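Local coordinates for C381 turret protein (Sulfolobus turreted icosahedral virus, PDB 4IND) that probably builds the pentameric turrets that project from the icosahedral capsid of this archaeal virus, at residues 13-25 against 137-149. Sequence-based numbering, arbitrary orientation. Where two conformers were deposited one is given.
With 2HP (dihydrogenphosphate ion), chain U.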
ATOM      1  N   ASN A  13       7.190 -32.432 -22.090  1.00 24.77           N
ATOM      2  CA  ASN A  13       5.819 -32.638 -21.624  1.00 23.64           C
ATOM      3  C   ASN A  13       5.444 -32.148 -20.233  1.00 24.06           C
ATOM      4  O   ASN A  13       4.277 -31.819 -19.989  1.00 28.21           O
ATOM      5  CB  ASN A  13       5.464 -34.113 -21.755  1.00 30.45           C
ATOM      6  CG  ASN A  13       5.657 -34.583 -23.157  1.00 44.47           C
ATOM      7  OD1 ASN A  13       4.867 -34.221 -24.030  1.00 30.28           O
ATOM      8  ND2 ASN A  13       6.759 -35.293 -23.416  1.00 57.48           N
ATOM      9  N   ALA A  14       6.414 -32.102 -19.329  1.00 24.53           N
ATOM     10  CA  ALA A  14       6.128 -31.916 -17.917  1.00 26.03           C
ATOM     11  C   ALA A  14       5.952 -30.438 -17.586  1.00 20.07           C
ATOM     12  O   ALA A  14       6.580 -29.575 -18.197  1.00 25.36           O
ATOM     13  CB  ALA A  14       7.242 -32.532 -17.046  1.00 28.26           C
ATOM     14  N   LYS A  15       5.072 -30.166 -16.629  1.00 23.10           N
ATOM     15  CA  LYS A  15       4.836 -28.817 -16.135  1.00 28.86           C
ATOM     16  C   LYS A  15       6.137 -28.212 -15.569  1.00 23.95           C
ATOM     17  O   LYS A  15       6.927 -28.903 -14.905  1.00 29.30           O
ATOM     18  CB  LYS A  15       3.730 -28.873 -15.079  1.00 36.88           C
ATOM     19  CG  LYS A  15       3.273 -27.546 -14.537  1.00 37.68           C
ATOM     20  CD  LYS A  15       2.006 -27.697 -13.681  1.00 41.63           C
ATOM     21  CE  LYS A  15       0.901 -28.437 -14.440  1.00 53.88           C
ATOM     22  NZ  LYS A  15      -0.485 -28.209 -13.866  1.00 66.13           N
ATOM     23  N   VAL A  16       6.370 -26.922 -15.820  1.00 24.42           N
ATOM     24  CA  VAL A  16       7.602 -26.270 -15.321  1.00 26.22           C
ATOM     25  C   VAL A  16       7.391 -25.935 -13.853  1.00 31.10           C
ATOM     26  O   VAL A  16       6.270 -25.669 -13.444  1.00 29.13           O
ATOM     27  CB  VAL A  16       7.954 -24.981 -16.130  1.00 30.85           C
ATOM     28  CG1 VAL A  16       9.056 -24.170 -15.442  1.00 31.08           C
ATOM     29  CG2 VAL A  16       8.384 -25.354 -17.535  1.00 36.47           C
ATOM     30  N   LYS A  17       8.460 -25.974 -13.066  1.00 27.79           N
ATOM     31  CA  LYS A  17       8.423 -25.628 -11.657  1.00 31.77           C
ATOM     32  C   LYS A  17       9.166 -24.306 -11.499  1.00 29.66           C
ATOM     33  O   LYS A  17       9.990 -23.968 -12.344  1.00 25.71           O
ATOM     34  CB  LYS A  17       9.174 -26.685 -10.835  1.00 30.84           C
ATOM     35  CG  LYS A  17       8.660 -28.115 -10.957  1.00 33.70           C
ATOM     36  CD  LYS A  17       9.443 -29.020  -9.991  1.00 39.15           C
ATOM     37  CE  LYS A  17       9.024 -30.481 -10.108  1.00 49.37           C
ATOM     38  NZ  LYS A  17       7.623 -30.730  -9.681  1.00 57.22           N
ATOM     39  N   TYR A  18       8.900 -23.586 -10.414  1.00 26.68           N
ATOM     40  CA  TYR A  18       9.632 -22.337 -10.133  1.00 24.56           C
ATOM     41  C   TYR A  18      10.896 -22.556  -9.321  1.00 29.54           C
ATOM     42  O   TYR A  18      11.691 -21.638  -9.123  1.00 27.54           O
ATOM     43  CB  TYR A  18       8.724 -21.313  -9.476  1.00 26.68           C
ATOM     44  CG  TYR A  18       7.620 -20.843 -10.403  1.00 31.57           C
ATOM     45  CD1 TYR A  18       7.787 -19.723 -11.198  1.00 32.66           C
ATOM     46  CD2 TYR A  18       6.421 -21.540 -10.509  1.00 32.62           C
ATOM     47  CE1 TYR A  18       6.786 -19.285 -12.051  1.00 29.97           C
ATOM     48  CE2 TYR A  18       5.422 -21.119 -11.363  1.00 40.34           C
ATOM     49  CZ  TYR A  18       5.609 -19.989 -12.133  1.00 39.14           C
ATOM     50  OH  TYR A  18       4.622 -19.558 -12.978  1.00 37.87           O
ATOM     51  N   TYR A  19      11.083 -23.774  -8.845  1.00 22.82           N
ATOM     52  CA  TYR A  19      12.288 -24.134  -8.138  1.00 24.16           C
ATOM     53  C   TYR A  19      12.590 -25.615  -8.342  1.00 27.12           C
ATOM     54  O   TYR A  19      11.685 -26.451  -8.239  1.00 24.38           O
ATOM     55  CB  TYR A  19      12.159 -23.847  -6.650  1.00 23.27           C
ATOM     56  CG  TYR A  19      13.395 -24.334  -5.928  1.00 22.12           C
ATOM     57  CD1 TYR A  19      14.564 -23.581  -5.937  1.00 28.15           C
ATOM     58  CD2 TYR A  19      13.404 -25.542  -5.251  1.00 30.51           C
ATOM     59  CE1 TYR A  19      15.712 -24.022  -5.279  1.00 25.53           C
ATOM     60  CE2 TYR A  19      14.546 -25.994  -4.597  1.00 27.31           C
ATOM     61  CZ  TYR A  19      15.694 -25.229  -4.610  1.00 31.66           C
ATOM     62  OH  TYR A  19      16.844 -25.681  -3.981  1.00 28.82           O
ATOM     63  N   TYR A  20      13.852 -25.917  -8.644  1.00 22.76           N
ATOM     64  CA  TYR A  20      14.327 -27.281  -8.814  1.00 26.57           C
ATOM     65  C   TYR A  20      15.563 -27.477  -7.958  1.00 25.28           C
ATOM     66  O   TYR A  20      16.486 -26.660  -8.006  1.00 28.31           O
ATOM     67  CB  TYR A  20      14.771 -27.543 -10.258  1.00 22.58           C
ATOM     68  CG  TYR A  20      13.699 -27.422 -11.325  1.00 22.91           C
ATOM     69  CD1 TYR A  20      13.053 -28.556 -11.823  1.00 27.67           C
ATOM     70  CD2 TYR A  20      13.378 -26.182 -11.855  1.00 18.30           C
ATOM     71  CE1 TYR A  20      12.076 -28.448 -12.809  1.00 28.54           C
ATOM     72  CE2 TYR A  20      12.397 -26.047 -12.825  1.00 17.80           C
ATOM     73  CZ  TYR A  20      11.771 -27.197 -13.319  1.00 22.23           C
ATOM     74  OH  TYR A  20      10.809 -27.058 -14.278  1.00 27.20           O
ATOM     75  N   LYS A  21      15.597 -28.544  -7.175  1.00 24.67           N
ATOM     76  CA  LYS A  21      16.871 -28.983  -6.620  1.00 26.46           C
ATOM     77  C   LYS A  21      17.167 -30.286  -7.331  1.00 26.69           C
ATOM     78  O   LYS A  21      16.460 -31.269  -7.144  1.00 24.96           O
ATOM     79  CB  LYS A  21      16.792 -29.209  -5.107  1.00 20.91           C
ATOM     80  CG  LYS A  21      18.197 -29.468  -4.537  1.00 29.13           C
ATOM     81  CD  LYS A  21      18.237 -29.395  -3.027  1.00 34.40           C
ATOM     82  CE  LYS A  21      19.685 -29.517  -2.522  1.00 34.77           C
ATOM     83  NZ  LYS A  21      19.778 -29.283  -1.034  1.00 31.51           N
ATOM     84  N   LEU A  22      18.205 -30.297  -8.151  1.00 26.59           N
ATOM     85  CA  LEU A  22      18.351 -31.383  -9.138  1.00 20.42           C
ATOM     86  C   LEU A  22      18.965 -32.646  -8.565  1.00 30.47           C
ATOM     87  O   LEU A  22      19.055 -33.684  -9.240  1.00 27.21           O
ATOM     88  CB  LEU A  22      19.096 -30.862 -10.371  1.00 24.48           C
ATOM     89  CG  LEU A  22      18.313 -29.740 -11.054  1.00 23.80           C
ATOM     90  CD1 LEU A  22      19.134 -29.116 -12.167  1.00 26.76           C
ATOM     91  CD2 LEU A  22      16.976 -30.262 -11.604  1.00 20.86           C
ATOM     92  N   SER A  23      19.333 -32.580  -7.289  1.00 26.76           N
ATOM     93  CA  SER A  23      19.717 -33.780  -6.551  1.00 27.46           C
ATOM     94  C   SER A  23      18.511 -34.518  -5.981  1.00 26.06           C
ATOM     95  O   SER A  23      18.669 -35.569  -5.348  1.00 27.47           O
ATOM     96  CB  SER A  23      20.701 -33.421  -5.438  1.00 28.02           C
ATOM     97  OG  SER A  23      20.202 -32.342  -4.683  1.00 28.04           O
ATOM     98  N   GLU A  24      17.306 -33.977  -6.182  1.00 25.21           N
ATOM     99  CA  GLU A  24      16.067 -34.719  -5.908  1.00 26.02           C
ATOM    100  C   GLU A  24      15.578 -35.352  -7.208  1.00 22.51           C
ATOM    101  O   GLU A  24      15.405 -34.657  -8.221  1.00 26.11           O
ATOM    102  CB  GLU A  24      14.959 -33.779  -5.393  1.00 29.22           C
ATOM    103  CG  GLU A  24      15.220 -33.131  -4.045  1.00 32.69           C
ATOM    104  CD  GLU A  24      14.445 -33.797  -2.925  1.00 51.03           C
ATOM    105  OE1 GLU A  24      14.211 -35.021  -3.026  1.00 68.61           O
ATOM    106  OE2 GLU A  24      14.067 -33.109  -1.943  1.00 42.93           O
ATOM    107  N   LYS A  25      15.348 -36.654  -7.181  1.00 26.87           N
ATOM    108  CA  LYS A  25      14.980 -37.396  -8.376  1.00 32.21           C
ATOM    109  C   LYS A  25      13.730 -36.838  -9.088  1.00 29.60           C
ATOM    110  O   LYS A  25      13.693 -36.681 -10.318  1.00 28.10           O
ATOM    111  CB  LYS A  25      14.742 -38.860  -7.974  1.00 38.29           C
ATOM    112  CG  LYS A  25      14.228 -39.726  -9.095  1.00 70.88           C
ATOM    113  CD  LYS A  25      15.117 -39.543 -10.332  1.00 84.64           C
ATOM    114  CE  LYS A  25      15.160 -40.797 -11.147  1.00 97.40           C
ATOM    115  NZ  LYS A  25      15.853 -40.682 -12.436  1.00101.60           N
ATOM    116  N   GLY A 137      30.922 -30.334 -18.367  1.00 27.82           N
ATOM    117  CA  GLY A 137      31.653 -30.365 -17.111  1.00 29.65           C
ATOM    118  C   GLY A 137      30.966 -29.569 -16.011  1.00 28.15           C
ATOM    119  O   GLY A 137      31.341 -29.677 -14.849  1.00 33.07           O
ATOM    120  N   LEU A 138      29.961 -28.775 -16.367  1.00 25.32           N
ATOM    121  CA  LEU A 138      29.201 -28.045 -15.342  1.00 29.59           C
ATOM    122  C   LEU A 138      28.153 -28.973 -14.737  1.00 32.32           C
ATOM    123  O   LEU A 138      27.358 -29.584 -15.454  1.00 28.02           O
ATOM    124  CB  LEU A 138      28.493 -26.835 -15.937  1.00 25.12           C
ATOM    125  CG  LEU A 138      29.113 -25.452 -15.883  1.00 38.83           C
ATOM    126  CD1 LEU A 138      28.009 -24.416 -16.114  1.00 34.51           C
ATOM    127  CD2 LEU A 138      29.863 -25.199 -14.562  1.00 33.94           C
ATOM    128  N   ALA A 139      28.179 -29.109 -13.421  1.00 24.87           N
ATOM    129  CA  ALA A 139      27.112 -29.772 -12.688  1.00 26.28           C
ATOM    130  C   ALA A 139      26.025 -28.725 -12.399  1.00 26.38           C
ATOM    131  O   ALA A 139      26.339 -27.596 -12.008  1.00 32.79           O
ATOM    132  CB  ALA A 139      27.679 -30.314 -11.368  1.00 20.83           C
ATOM    133  N   ILE A 140      24.761 -29.097 -12.585  0.59 23.40           N
ATOM    134  CA  ILE A 140      23.656 -28.195 -12.284  0.59 27.08           C
ATOM    135  C   ILE A 140      22.961 -28.643 -11.005  0.59 27.25           C
ATOM    136  O   ILE A 140      22.334 -29.697 -10.975  0.59 25.47           O
ATOM    137  CB  ILE A 140      22.653 -28.168 -13.442  0.59 29.95           C
ATOM    138  CG1 ILE A 140      23.395 -28.024 -14.772  0.59 31.70           C
ATOM    139  CG2 ILE A 140      21.633 -27.053 -13.257  0.59 30.89           C
ATOM    140  CD1 ILE A 140      22.541 -28.330 -15.996  0.59 25.46           C
ATOM    141  N   LEU A 141      23.065 -27.840  -9.947  1.00 27.40           N
ATOM    142  CA  LEU A 141      22.571 -28.270  -8.632  1.00 24.27           C
ATOM    143  C   LEU A 141      21.155 -27.774  -8.313  1.00 21.67           C
ATOM    144  O   LEU A 141      20.352 -28.515  -7.726  1.00 26.18           O
ATOM    145  CB  LEU A 141      23.519 -27.840  -7.504  1.00 25.99           C
ATOM    146  CG  LEU A 141      25.021 -28.109  -7.594  1.00 39.14           C
ATOM    147  CD1 LEU A 141      25.654 -28.099  -6.200  1.00 44.63           C
ATOM    148  CD2 LEU A 141      25.323 -29.393  -8.299  1.00 40.01           C
ATOM    149  N   GLU A 142      20.873 -26.523  -8.662  1.00 24.59           N
ATOM    150  CA  GLU A 142      19.562 -25.920  -8.372  1.00 25.04           C
ATOM    151  C   GLU A 142      19.215 -24.937  -9.464  1.00 28.10           C
ATOM    152  O   GLU A 142      20.088 -24.359 -10.075  1.00 25.46           O
ATOM    153  CB  GLU A 142      19.538 -25.193  -7.024  1.00 21.35           C
ATOM    154  CG  GLU A 142      19.776 -26.054  -5.792  1.00 29.51           C
ATOM    155  CD  GLU A 142      19.917 -25.211  -4.503  1.00 34.91           C
ATOM    156  OE1 GLU A 142      20.952 -25.360  -3.813  1.00 40.57           O
ATOM    157  OE2 GLU A 142      18.990 -24.433  -4.163  1.00 36.60           O
ATOM    158  N   PHE A 143      17.924 -24.750  -9.704  1.00 26.65           N
ATOM    159  CA  PHE A 143      17.471 -23.762 -10.668  1.00 26.50           C
ATOM    160  C   PHE A 143      16.276 -23.085 -10.036  1.00 21.83           C
ATOM    161  O   PHE A 143      15.303 -23.758  -9.677  1.00 27.68           O
ATOM    162  CB  PHE A 143      17.073 -24.418 -11.986  1.00 18.75           C
ATOM    163  CG  PHE A 143      16.685 -23.428 -13.071  1.00 21.19           C
ATOM    164  CD1 PHE A 143      17.645 -22.844 -13.882  1.00 21.59           C
ATOM    165  CD2 PHE A 143      15.345 -23.076 -13.248  1.00 25.74           C
ATOM    166  CE1 PHE A 143      17.283 -21.935 -14.873  1.00 23.33           C
ATOM    167  CE2 PHE A 143      14.963 -22.179 -14.229  1.00 21.44           C
ATOM    168  CZ  PHE A 143      15.927 -21.611 -15.054  1.00 23.06           C
ATOM    169  N   SER A 144      16.357 -21.759  -9.910  1.00 21.75           N
ATOM    170  CA  SER A 144      15.373 -20.950  -9.183  1.00 26.12           C
ATOM    171  C   SER A 144      14.848 -19.802 -10.045  1.00 27.21           C
ATOM    172  O   SER A 144      15.610 -19.045 -10.637  1.00 26.55           O
ATOM    173  CB  SER A 144      15.978 -20.398  -7.882  1.00 27.56           C
ATOM    174  OG  SER A 144      15.146 -19.382  -7.304  1.00 32.01           O
ATOM    175  N   LEU A 145      13.529 -19.673 -10.090  1.00 20.50           N
ATOM    176  CA  LEU A 145      12.845 -18.576 -10.780  1.00 26.32           C
ATOM    177  C   LEU A 145      12.059 -17.827  -9.736  1.00 28.95           C
ATOM    178  O   LEU A 145      11.150 -18.397  -9.135  1.00 27.74           O
ATOM    179  CB  LEU A 145      11.821 -19.151 -11.775  1.00 31.08           C
ATOM    180  CG  LEU A 145      12.270 -19.662 -13.130  1.00 32.14           C
ATOM    181  CD1 LEU A 145      11.245 -20.653 -13.728  1.00 31.11           C
ATOM    182  CD2 LEU A 145      12.428 -18.477 -14.049  1.00 31.56           C
ATOM    183  N   GLU A 146      12.381 -16.563  -9.486  1.00 22.50           N
ATOM    184  CA  GLU A 146      11.584 -15.811  -8.507  1.00 26.02           C
ATOM    185  C   GLU A 146      11.308 -14.421  -9.052  1.00 24.60           C
ATOM    186  O   GLU A 146      12.160 -13.823  -9.691  1.00 26.36           O
ATOM    187  CB  GLU A 146      12.288 -15.743  -7.131  1.00 40.16           C
ATOM    188  CG  GLU A 146      13.447 -14.754  -7.071  1.00 58.24           C
ATOM    189  CD  GLU A 146      13.692 -14.171  -5.663  1.00 71.62           C
ATOM    190  OE1 GLU A 146      13.889 -14.952  -4.696  1.00 65.15           O
ATOM    191  OE2 GLU A 146      13.719 -12.922  -5.538  1.00 79.53           O
ATOM    192  N   ARG A 147      10.109 -13.912  -8.801  1.00 23.61           N
ATOM    193  CA  ARG A 147       9.769 -12.565  -9.220  1.00 24.27           C
ATOM    194  C   ARG A 147      10.410 -11.567  -8.245  1.00 31.68           C
ATOM    195  O   ARG A 147      10.306 -11.715  -7.034  1.00 38.65           O
ATOM    196  CB  ARG A 147       8.239 -12.403  -9.255  1.00 25.91           C
ATOM    197  CG  ARG A 147       7.580 -13.294 -10.338  1.00 36.90           C
ATOM    198  CD  ARG A 147       6.097 -13.002 -10.474  1.00 42.24           C
ATOM    199  NE  ARG A 147       5.899 -11.591 -10.769  1.00 46.23           N
ATOM    200  CZ  ARG A 147       4.718 -11.001 -10.836  1.00 54.04           C
ATOM    201  NH1 ARG A 147       3.616 -11.709 -10.630  1.00 40.60           N
ATOM    202  NH2 ARG A 147       4.644  -9.699 -11.097  1.00 60.68           N
ATOM    203  N   VAL A 148      11.088 -10.566  -8.777  1.00 30.34           N
ATOM    204  CA  VAL A 148      11.708  -9.538  -7.916  1.00 34.27           C
ATOM    205  C   VAL A 148      10.748  -8.364  -7.746  1.00 38.12           C
ATOM    206  O   VAL A 148       9.819  -8.215  -8.512  1.00 53.73           O
ATOM    207  CB  VAL A 148      13.031  -9.056  -8.520  1.00 46.30           C
ATOM    208  CG1 VAL A 148      13.993 -10.210  -8.644  1.00 43.83           C
ATOM    209  CG2 VAL A 148      12.804  -8.453  -9.893  1.00 38.19           C
ATOM    210  N   PHE A 149      10.945  -7.526  -6.746  1.00 46.71           N
ATOM    211  CA  PHE A 149      10.021  -6.421  -6.554  1.00 47.55           C
ATOM    212  C   PHE A 149       8.715  -6.972  -6.000  1.00 50.72           C
ATOM    213  O   PHE A 149       7.685  -6.301  -6.008  1.00 59.27           O
ATOM    214  CB  PHE A 149       9.804  -5.662  -7.873  1.00 43.17           C
ATOM    215  CG  PHE A 149      11.087  -5.160  -8.486  1.00 41.48           C
ATOM    216  CD1 PHE A 149      12.008  -4.446  -7.710  1.00 35.27           C
ATOM    217  CD2 PHE A 149      11.400  -5.431  -9.804  1.00 30.86           C
ATOM    218  CE1 PHE A 149      13.210  -4.015  -8.256  1.00 31.87           C
ATOM    219  CE2 PHE A 149      12.599  -4.985 -10.362  1.00 33.54           C
ATOM    220  CZ  PHE A 149      13.502  -4.274  -9.577  1.00 28.52           C
TER
HETATM  221  P   2HP U 401       8.060  -8.320 -10.673  1.00 50.65           P
HETATM  222  O1  2HP U 401       8.034  -6.917 -11.226  1.00 55.48           O
HETATM  223  O2  2HP U 401       7.350  -9.063 -11.762  1.00 35.64           O
HETATM  224  O3  2HP U 401       7.268  -8.347  -9.328  1.00 46.99           O
HETATM  225  O4  2HP U 401       9.493  -8.922 -10.523  1.00 54.88           O
HETATM  226  O   HOH W   1      21.727 -29.688  -5.461  1.00 32.08           O
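Tyr19 runs its ring along the sheet, beside strand 138-147, to Glu142. CG stands anti to the backbone N (chi1 176°), which lays the ring toward Glu142. From CB the ring passes its CD1 by CB of Ser144, 4.0 Å away at the ring edge, while CE1 and CZ approach Glu142 OE2. At the tip, OH donates a very short hydrogen bond of 2.5 Å to Glu142 OE2, which lies near the ring plane; the carboxylate itself is turned 77° to the ring. OE2 also accepts from the backbone N of Glu74 of a second subunit, so two bonds grip this oxygen. On the same face, the extended Lys21 runs beside Glu142, CG to CG 4.0 Å, and carries NZ on to Asp73 and the Ala14 carbonyl of that subunit.

Strands 19-21 and 138-147 run antiparallel. Tyr20 and Phe143 form a hydrogen-bonded pair: Tyr20 N to Phe143 O is 2.8 Å, and Phe143 N returns a bond to Tyr20 O. Leu145 N to Tyr18 O and Leu22 N to Leu141 O flank it. The Tyr20 and Phe143 rings point the same way on the other face, CD2 to CD2 3.9 Å, and Phe31 of helix 25-31 packs edge-to-face on Tyr20. Leu22 CD1 lies against CG2 of Ile140, whose alternate conformer leaves the closeness doubtful. A classic beta bulge sets Leu141 and Glu142 together opposite Lys85 of adjacent strand 78-88.

Further along, Arg147 NE and NH2 bind O2 of a dihydrogenphosphate ion of uncertain placement, also bound by Leu79 N and Arg172. Strand 19-21 thus edges the four-stranded antiparallel sheet of the first galactose-binding-like jelly roll, with the face bearing Tyr19 and Lys21 turned to a neighbouring turret subunit.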